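Sex comb on midleg CG9495-PA (Drosophila melanogaster, PDB 1PK1) probably serves in Polycomb-group gene silencing, its sterile alpha motif (SAM) domain pairing with a chain of another protein. Local coordinates at residues L51-S55 with E56-K60; L70-C73 with N74-K78; W17-E20 with E21-Y25. The protein carries 2 engineered substitutions. All coordinates share one frame; numbering follows the deposited sequence.

Contact 1 of 3, residues L51-S55 with E56-K60; sequences LRLNS and ERMMK. Engineered in segment 51-55: Arg52 (natural residue Leu). Engineered in segment 56-60: Arg57 (natural residue Met).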
loop_
_atom_site.group_PDB
_atom_site.type_symbol
_atom_site.label_atom_id
_atom_site.label_comp_id
_atom_site.label_asym_id
_atom_site.label_seq_id
_atom_site.Cartn_x
_atom_site.Cartn_y
_atom_site.Cartn_z
ATOM N N LEU B 51 6.092 14.801 -1.379
ATOM C CA LEU B 51 5.971 15.061 0.047
ATOM C C LEU B 51 4.569 15.513 0.438
ATOM O O LEU B 51 4.193 15.458 1.611
ATOM C CB LEU B 51 7.000 16.116 0.457
ATOM C CG LEU B 51 8.450 15.752 0.123
ATOM C CD1 LEU B 51 9.366 16.919 0.454
ATOM C CD2 LEU B 51 8.858 14.506 0.896
ATOM N N ARG B 52 3.793 15.934 -0.556
ATOM C CA ARG B 52 2.437 16.425 -0.340
ATOM C C ARG B 52 1.370 15.347 -0.555
ATOM O O ARG B 52 0.181 15.599 -0.385
ATOM C CB ARG B 52 2.197 17.618 -1.274
ATOM C CG ARG B 52 0.871 18.334 -1.120
ATOM C CD ARG B 52 0.885 19.616 -1.948
ATOM N NE ARG B 52 -0.402 20.302 -1.957
ATOM C CZ ARG B 52 -0.616 21.471 -2.552
ATOM N NH1 ARG B 52 0.377 22.086 -3.185
ATOM N NH2 ARG B 52 -1.819 22.025 -2.520
ATOM N N LEU B 53 1.800 14.143 -0.915
ATOM C CA LEU B 53 0.866 13.043 -1.154
ATOM C C LEU B 53 0.369 12.364 0.118
ATOM O O LEU B 53 0.998 12.448 1.175
ATOM C CB LEU B 53 1.521 11.958 -2.021
ATOM C CG LEU B 53 1.699 12.099 -3.530
ATOM C CD1 LEU B 53 2.472 10.887 -4.040
ATOM C CD2 LEU B 53 0.347 12.179 -4.220
ATOM N N ASN B 54 -0.779 11.701 -0.001
ATOM C CA ASN B 54 -1.355 10.913 1.082
ATOM C C ASN B 54 -2.235 9.850 0.427
ATOM O O ASN B 54 -2.553 9.956 -0.758
ATOM C CB ASN B 54 -2.143 11.779 2.082
ATOM C CG ASN B 54 -3.288 12.521 1.447
ATOM O OD1 ASN B 54 -4.092 11.945 0.718
ATOM N ND2 ASN B 54 -3.380 13.814 1.738
ATOM N N SER B 55 -2.602 8.815 1.177
ATOM C CA SER B 55 -3.402 7.726 0.624
ATOM C C SER B 55 -4.732 8.169 0.022
ATOM O O SER B 55 -5.122 7.696 -1.048
ATOM C CB SER B 55 -3.634 6.638 1.686
ATOM O OG SER B 55 -4.356 7.123 2.800
ATOM N N GLU B 56 -5.428 9.078 0.694
ATOM C CA GLU B 56 -6.708 9.556 0.182
ATOM C C GLU B 56 -6.560 10.185 -1.201
ATOM O O GLU B 56 -7.342 9.889 -2.108
ATOM C CB GLU B 56 -7.321 10.574 1.144
ATOM C CG GLU B 56 -7.770 9.981 2.468
ATOM C CD GLU B 56 -8.807 8.890 2.293
ATOM O OE1 GLU B 56 -9.838 9.150 1.635
ATOM O OE2 GLU B 56 -8.595 7.776 2.818
ATOM N N ARG B 57 -5.565 11.054 -1.356
ATOM C CA ARG B 57 -5.315 11.716 -2.636
ATOM C C ARG B 57 -4.903 10.696 -3.699
ATOM O O ARG B 57 -5.300 10.798 -4.857
ATOM C CB ARG B 57 -4.197 12.753 -2.500
ATOM C CG ARG B 57 -4.397 13.818 -1.433
ATOM C CD ARG B 57 -5.282 14.960 -1.897
ATOM N NE ARG B 57 -4.807 16.239 -1.370
ATOM C CZ ARG B 57 -4.664 16.521 -0.077
ATOM N NH1 ARG B 57 -4.963 15.616 0.845
ATOM N NH2 ARG B 57 -4.207 17.710 0.297
ATOM N N MET B 58 -4.080 9.727 -3.312
ATOM C CA MET B 58 -3.649 8.711 -4.266
ATOM C C MET B 58 -4.805 7.844 -4.740
ATOM O O MET B 58 -4.890 7.500 -5.910
ATOM C CB MET B 58 -2.555 7.823 -3.654
ATOM C CG MET B 58 -1.195 8.493 -3.588
ATOM S SD MET B 58 0.137 7.354 -3.140
ATOM C CE MET B 58 0.111 7.508 -1.383
ATOM N N MET B 59 -5.708 7.495 -3.835
ATOM C CA MET B 59 -6.830 6.653 -4.215
ATOM C C MET B 59 -7.886 7.428 -4.982
ATOM O O MET B 59 -8.370 6.981 -6.015
ATOM C CB MET B 59 -7.459 6.015 -2.975
ATOM C CG MET B 59 -6.540 5.039 -2.258
ATOM S SD MET B 59 -7.396 4.139 -0.953
ATOM C CE MET B 59 -7.594 5.444 0.276
ATOM N N LYS B 60 -8.220 8.606 -4.481
ATOM C CA LYS B 60 -9.245 9.432 -5.100
ATOM C C LYS B 60 -8.834 10.111 -6.399
ATOM O O LYS B 60 -9.610 10.138 -7.356
ATOM C CB LYS B 60 -9.694 10.503 -4.104
ATOM C CG LYS B 60 -10.821 11.398 -4.587
ATOM C CD LYS B 60 -12.147 10.691 -4.544
ATOM C CE LYS B 60 -13.294 11.679 -4.695
ATOM N NZ LYS B 60 -14.583 10.975 -4.515
#

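Contact 2 of 3, residues L70-C73 with N74-K78; sequences LKIC and NLVNK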
loop_
_atom_site.group_PDB
_atom_site.type_symbol
_atom_site.label_atom_id
_atom_site.label_comp_id
_atom_site.label_asym_id
_atom_site.label_seq_id
_atom_site.Cartn_x
_atom_site.Cartn_y
_atom_site.Cartn_z
ATOM N N LEU B 70 -0.493 2.482 0.223
ATOM C CA LEU B 70 0.165 2.292 1.511
ATOM C C LEU B 70 1.675 2.082 1.346
ATOM O O LEU B 70 2.457 2.591 2.145
ATOM C CB LEU B 70 -0.454 1.117 2.268
ATOM C CG LEU B 70 -1.862 1.370 2.828
ATOM C CD1 LEU B 70 -2.258 0.215 3.731
ATOM C CD2 LEU B 70 -1.887 2.675 3.608
ATOM N N LYS B 71 2.079 1.349 0.309
ATOM C CA LYS B 71 3.503 1.121 0.071
ATOM C C LYS B 71 4.198 2.428 -0.300
ATOM O O LYS B 71 5.326 2.689 0.119
ATOM C CB LYS B 71 3.720 0.108 -1.057
ATOM C CG LYS B 71 3.234 -1.296 -0.772
ATOM C CD LYS B 71 3.766 -2.221 -1.860
ATOM C CE LYS B 71 2.736 -3.202 -2.347
ATOM N NZ LYS B 71 3.252 -3.860 -3.582
ATOM N N ILE B 72 3.526 3.251 -1.099
ATOM C CA ILE B 72 4.096 4.519 -1.507
ATOM C C ILE B 72 4.198 5.443 -0.297
ATOM O O ILE B 72 5.215 6.109 -0.107
ATOM C CB ILE B 72 3.248 5.171 -2.623
ATOM C CG1 ILE B 72 3.376 4.328 -3.904
ATOM C CG2 ILE B 72 3.703 6.602 -2.857
ATOM C CD1 ILE B 72 2.349 4.644 -4.977
ATOM N N CYS B 73 3.160 5.466 0.535
ATOM C CA CYS B 73 3.185 6.312 1.732
ATOM C C CYS B 73 4.347 5.898 2.622
ATOM O O CYS B 73 4.997 6.743 3.231
ATOM C CB CYS B 73 1.885 6.188 2.528
ATOM S SG CYS B 73 0.526 7.171 1.904
ATOM N N ASN B 74 4.604 4.596 2.684
ATOM C CA ASN B 74 5.694 4.070 3.508
ATOM C C ASN B 74 7.027 4.639 3.028
ATOM O O ASN B 74 7.882 4.999 3.836
ATOM C CB ASN B 74 5.718 2.538 3.447
ATOM C CG ASN B 74 6.834 1.938 4.288
ATOM O OD1 ASN B 74 7.836 1.452 3.760
ATOM N ND2 ASN B 74 6.668 1.982 5.605
ATOM N N LEU B 75 7.197 4.726 1.713
ATOM C CA LEU B 75 8.427 5.270 1.143
ATOM C C LEU B 75 8.487 6.789 1.307
ATOM O O LEU B 75 9.558 7.348 1.542
ATOM C CB LEU B 75 8.535 4.904 -0.340
ATOM C CG LEU B 75 8.669 3.410 -0.653
ATOM C CD1 LEU B 75 8.626 3.200 -2.162
ATOM C CD2 LEU B 75 9.973 2.873 -0.067
ATOM N N VAL B 76 7.341 7.453 1.174
ATOM C CA VAL B 76 7.286 8.905 1.326
ATOM C C VAL B 76 7.707 9.291 2.743
ATOM O O VAL B 76 8.501 10.210 2.932
ATOM C CB VAL B 76 5.862 9.456 1.082
ATOM C CG1 VAL B 76 5.810 10.940 1.434
ATOM C CG2 VAL B 76 5.467 9.254 -0.379
ATOM N N ASN B 77 7.166 8.581 3.729
ATOM C CA ASN B 77 7.471 8.848 5.131
ATOM C C ASN B 77 8.965 8.829 5.431
ATOM O O ASN B 77 9.440 9.593 6.272
ATOM C CB ASN B 77 6.757 7.834 6.029
ATOM C CG ASN B 77 5.268 8.113 6.162
ATOM O OD1 ASN B 77 4.494 7.241 6.558
ATOM N ND2 ASN B 77 4.866 9.329 5.844
ATOM N N LYS B 78 9.702 7.959 4.746
ATOM C CA LYS B 78 11.143 7.846 4.961
ATOM C C LYS B 78 11.925 9.101 4.579
ATOM O O LYS B 78 12.961 9.396 5.182
ATOM C CB LYS B 78 11.705 6.646 4.187
ATOM C CG LYS B 78 11.140 5.299 4.633
ATOM C CD LYS B 78 11.766 4.150 3.862
ATOM C CE LYS B 78 11.162 2.819 4.281
ATOM N NZ LYS B 78 11.931 1.677 3.717
HETATM O O HOH W 1 6.990 0.620 0.923
#

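Contact 3 of 3, residues W17-E20 with E21-Y25; sequences WTIE and EVIQY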
loop_
_atom_site.group_PDB
_atom_site.type_symbol
_atom_site.label_atom_id
_atom_site.label_comp_id
_atom_site.label_asym_id
_atom_site.label_seq_id
_atom_site.Cartn_x
_atom_site.Cartn_y
_atom_site.Cartn_z
ATOM N N TRP B 17 13.632 17.245 -5.854
ATOM C CA TRP B 17 13.619 16.176 -6.840
ATOM C C TRP B 17 12.727 16.457 -8.037
ATOM O O TRP B 17 11.686 17.091 -7.912
ATOM C CB TRP B 17 13.165 14.867 -6.200
ATOM C CG TRP B 17 14.166 14.256 -5.272
ATOM C CD1 TRP B 17 15.444 14.677 -5.047
ATOM C CD2 TRP B 17 13.980 13.084 -4.474
ATOM N NE1 TRP B 17 16.070 13.836 -4.157
ATOM C CE2 TRP B 17 15.193 12.848 -3.790
ATOM C CE3 TRP B 17 12.906 12.206 -4.273
ATOM C CZ2 TRP B 17 15.361 11.770 -2.916
ATOM C CZ3 TRP B 17 13.073 11.134 -3.406
ATOM C CH2 TRP B 17 14.295 10.925 -2.738
ATOM N N THR B 18 13.154 15.972 -9.197
ATOM C CA THR B 18 12.388 16.120 -10.425
ATOM C C THR B 18 11.436 14.932 -10.443
ATOM O O THR B 18 11.551 14.039 -9.605
ATOM C CB THR B 18 13.282 16.009 -11.665
ATOM O OG1 THR B 18 13.852 14.694 -11.718
ATOM C CG2 THR B 18 14.401 17.050 -11.616
ATOM N N ILE B 19 10.507 14.922 -11.393
ATOM C CA ILE B 19 9.570 13.817 -11.516
ATOM C C ILE B 19 10.327 12.499 -11.718
ATOM O O ILE B 19 10.001 11.484 -11.101
ATOM C CB ILE B 19 8.608 14.039 -12.715
ATOM C CG1 ILE B 19 7.689 15.233 -12.427
ATOM C CG2 ILE B 19 7.811 12.766 -12.988
ATOM C CD1 ILE B 19 6.868 15.695 -13.630
ATOM N N GLU B 20 11.347 12.507 -12.574
ATOM C CA GLU B 20 12.101 11.279 -12.807
ATOM C C GLU B 20 12.864 10.815 -11.564
ATOM O O GLU B 20 12.992 9.614 -11.324
ATOM C CB GLU B 20 13.064 11.448 -13.985
ATOM C CG GLU B 20 12.370 11.532 -15.344
ATOM C CD GLU B 20 11.346 10.419 -15.555
ATOM O OE1 GLU B 20 11.630 9.257 -15.192
ATOM O OE2 GLU B 20 10.260 10.707 -16.096
ATOM N N GLU B 21 13.362 11.760 -10.776
ATOM C CA GLU B 21 14.088 11.410 -9.556
ATOM C C GLU B 21 13.139 10.761 -8.549
ATOM O O GLU B 21 13.530 9.845 -7.829
ATOM C CB GLU B 21 14.747 12.646 -8.945
ATOM C CG GLU B 21 15.941 13.160 -9.765
ATOM C CD GLU B 21 16.617 14.359 -9.133
ATOM O OE1 GLU B 21 15.930 15.372 -8.886
ATOM O OE2 GLU B 21 17.842 14.292 -8.884
ATOM N N VAL B 22 11.900 11.242 -8.498
ATOM C CA VAL B 22 10.897 10.670 -7.593
ATOM C C VAL B 22 10.579 9.244 -8.032
ATOM O O VAL B 22 10.462 8.329 -7.206
ATOM C CB VAL B 22 9.586 11.497 -7.604
ATOM C CG1 VAL B 22 8.462 10.715 -6.933
ATOM C CG2 VAL B 22 9.800 12.822 -6.880
ATOM N N ILE B 23 10.427 9.052 -9.337
ATOM C CA ILE B 23 10.128 7.731 -9.862
ATOM C C ILE B 23 11.291 6.774 -9.608
ATOM O O ILE B 23 11.079 5.610 -9.281
ATOM C CB ILE B 23 9.807 7.805 -11.366
ATOM C CG1 ILE B 23 8.487 8.568 -11.548
ATOM C CG2 ILE B 23 9.727 6.398 -11.960
ATOM C CD1 ILE B 23 8.053 8.752 -12.988
ATOM N N GLN B 24 12.516 7.268 -9.754
ATOM C CA GLN B 24 13.696 6.441 -9.507
ATOM C C GLN B 24 13.740 6.025 -8.032
ATOM O O GLN B 24 14.109 4.895 -7.710
ATOM C CB GLN B 24 14.970 7.209 -9.872
ATOM C CG GLN B 24 16.264 6.504 -9.471
ATOM C CD GLN B 24 16.475 5.186 -10.198
ATOM O OE1 GLN B 24 17.363 4.406 -9.843
ATOM N NE2 GLN B 24 15.667 4.932 -11.222
ATOM N N TYR B 25 13.362 6.940 -7.140
ATOM C CA TYR B 25 13.350 6.638 -5.708
ATOM C C TYR B 25 12.349 5.526 -5.416
ATOM O O TYR B 25 12.679 4.517 -4.784
ATOM C CB TYR B 25 12.983 7.883 -4.893
ATOM C CG TYR B 25 12.696 7.577 -3.441
ATOM C CD1 TYR B 25 13.679 7.014 -2.624
ATOM C CD2 TYR B 25 11.438 7.818 -2.886
ATOM C CE1 TYR B 25 13.422 6.696 -1.304
ATOM C CE2 TYR B 25 11.169 7.500 -1.552
ATOM C CZ TYR B 25 12.171 6.937 -0.771
ATOM O OH TYR B 25 11.942 6.600 0.538
#

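Contact 1 of 3, residues L51-S55 with E56-K60
Asn54 ends a loop in an extended conformation, and from Ser55 onward the chain winds into a helix whose first rungs run from Met58 N to Asn54 O at 3.0 Å and from Met59 N to Ser55 O at 2.9 Å. The Asn54 side chain serves the other need of a helix start, a partner for an N-H that no carbonyl one turn back is placed to accept: OD1 accepts from Arg57 N at 2.7 Å. With CG tucked between N and C of its own backbone (chi1 60°), the short amide curls back over the turn. Its exact placing is doubtful, because OD1 is modelled too close to the Arg57 side chain. This is an N-cap, the helix start being that of helix 55-61 in the all-helical SAM domain, and asparagine suits it by carrying an acceptor on a short stem. Arg57, an engineered residue, folds its guanidinium back beside the amide, but its place there is also doubtful, since two N-H donors face each other and no bond can be claimed. Glu56, in the first turn, would probably suit the positive end of the helix dipole. On the inner side Leu53 CD2 meets Met58 CG at 4.0 Å, the two side chains crossing at about a right angle. Flexible Met58 bends at its thioether, bringing CE to 3.7 Å from Asn54 O, and also packs on Leu64 and on Ile72 of helix 66-79.

Contact 2 of 3, residues L70-C73 with N74-K78
Four backbone bonds join Leu70-Cys73 to Asn74-Lys78 as successive rungs of helix 66-79: Asn74 N to Leu70 O, Leu75 N to Lys71 O (3.2 Å), Val76 N to Ile72 O (2.8 Å) and Asn77 N to Cys73 O. The longest of the four rungs belongs to a carbonyl with a second partner. A water donates to Lys71 O at 2.8 Å and to Asn74 OD1 at 3.1 Å, bridging main chain and side chain; Asn74 can hold it because CG lies opposite its own backbone N (chi1 180°). Apolar contact is confined to one branch of each beta-branched residue, Ile72 CG2 lying 4.0 Å from Val76 CG2 one turn on. Ile72 and Leu75 reach inward from this helix onto Leu33, both buried in the hydrophobic core of the SAM domain. Lys71 is long enough to carry its amine to Ser32 OG and to a salt bridge with an acidic side chain of the other protein's chain. Lys71 and Asn74, joined by the bridging water, thus meet the partner protein together with Leu70, while Ile72 and Leu75 face the core, so that one helix serves both.

Contact 3 of 3, residues W17-E20 with E21-Y25
The six-membered ring of Trp17 leans over the Tyr25 side chain two helical turns away, its CH2 above one face of the phenol ring. The planes meet at 51° with centroids 5.2 Å apart, an oblique pairing that is neither a stack nor an edge-to-face contact. Trp17 CZ3 comes to 3.6 Å from Tyr25 CB and equally near its CG. Val22 takes the edge of the indole, its CG2 near the ring plane and 4.1 Å from Trp17 CE3; the backbone oxygen of Glu21 lies above one face. The broad indole can therefore span three residues of the helix at once, and Tyr25, with CG opposite its backbone N (chi1 169°), holds its ring beneath it. Cutting the indole back to an alanine here is likely to leave Tyr25 and Val22 without this cover and Ser12 O without its N-H donor.

Beside the indole, Thr18 and Glu21 exchange bonds in a capping box. Thr18 OG1 accepts from Glu21 N at 3.1 Å, and Glu21 OE1 accepts from Thr18 N at 2.9 Å on the lone pair facing away from OE2. The extended Glu21 chain just spans the distance back to Thr18, and the threonine's short hydroxyl fits the cap; together they satisfy two N-H groups at the start of helix 19-29. On another side the Ile19 and Ile23 side chains lie alongside, pointing the same way, with Ile19 CG2 4.0 Å from Ile23 CD1, while Glu20 turns outward to a salt bridge with Arg41. Val22 and Ile23 pack on Phe40 of helix 37-42, and Tyr25 leans on Lys78 and Val79 of helix 66-79, where its hydroxyl bonds to Leu75 O.

In the fold
From the N terminus the order is contact 3, contact 1, contact 2. Each spans one unbroken stretch and closes no more than local turns, so the three follow in series, neither nested nor crossed. Contact 3 starts helix 19-29 and contact 1 starts helix 55-61, on opposite sides of the chain's centre, their centres about 17 Å apart and without touching. Contact 2, within the last helix, 66-79, meets both. Met58 CE rests 3.3 Å from Cys73 SG, tying helix 55-61 to it, and contact 3 touches it through Tyr25. The C-terminal helix thus links helices 19-29 and 55-61, distant in sequence, into one SAM bundle.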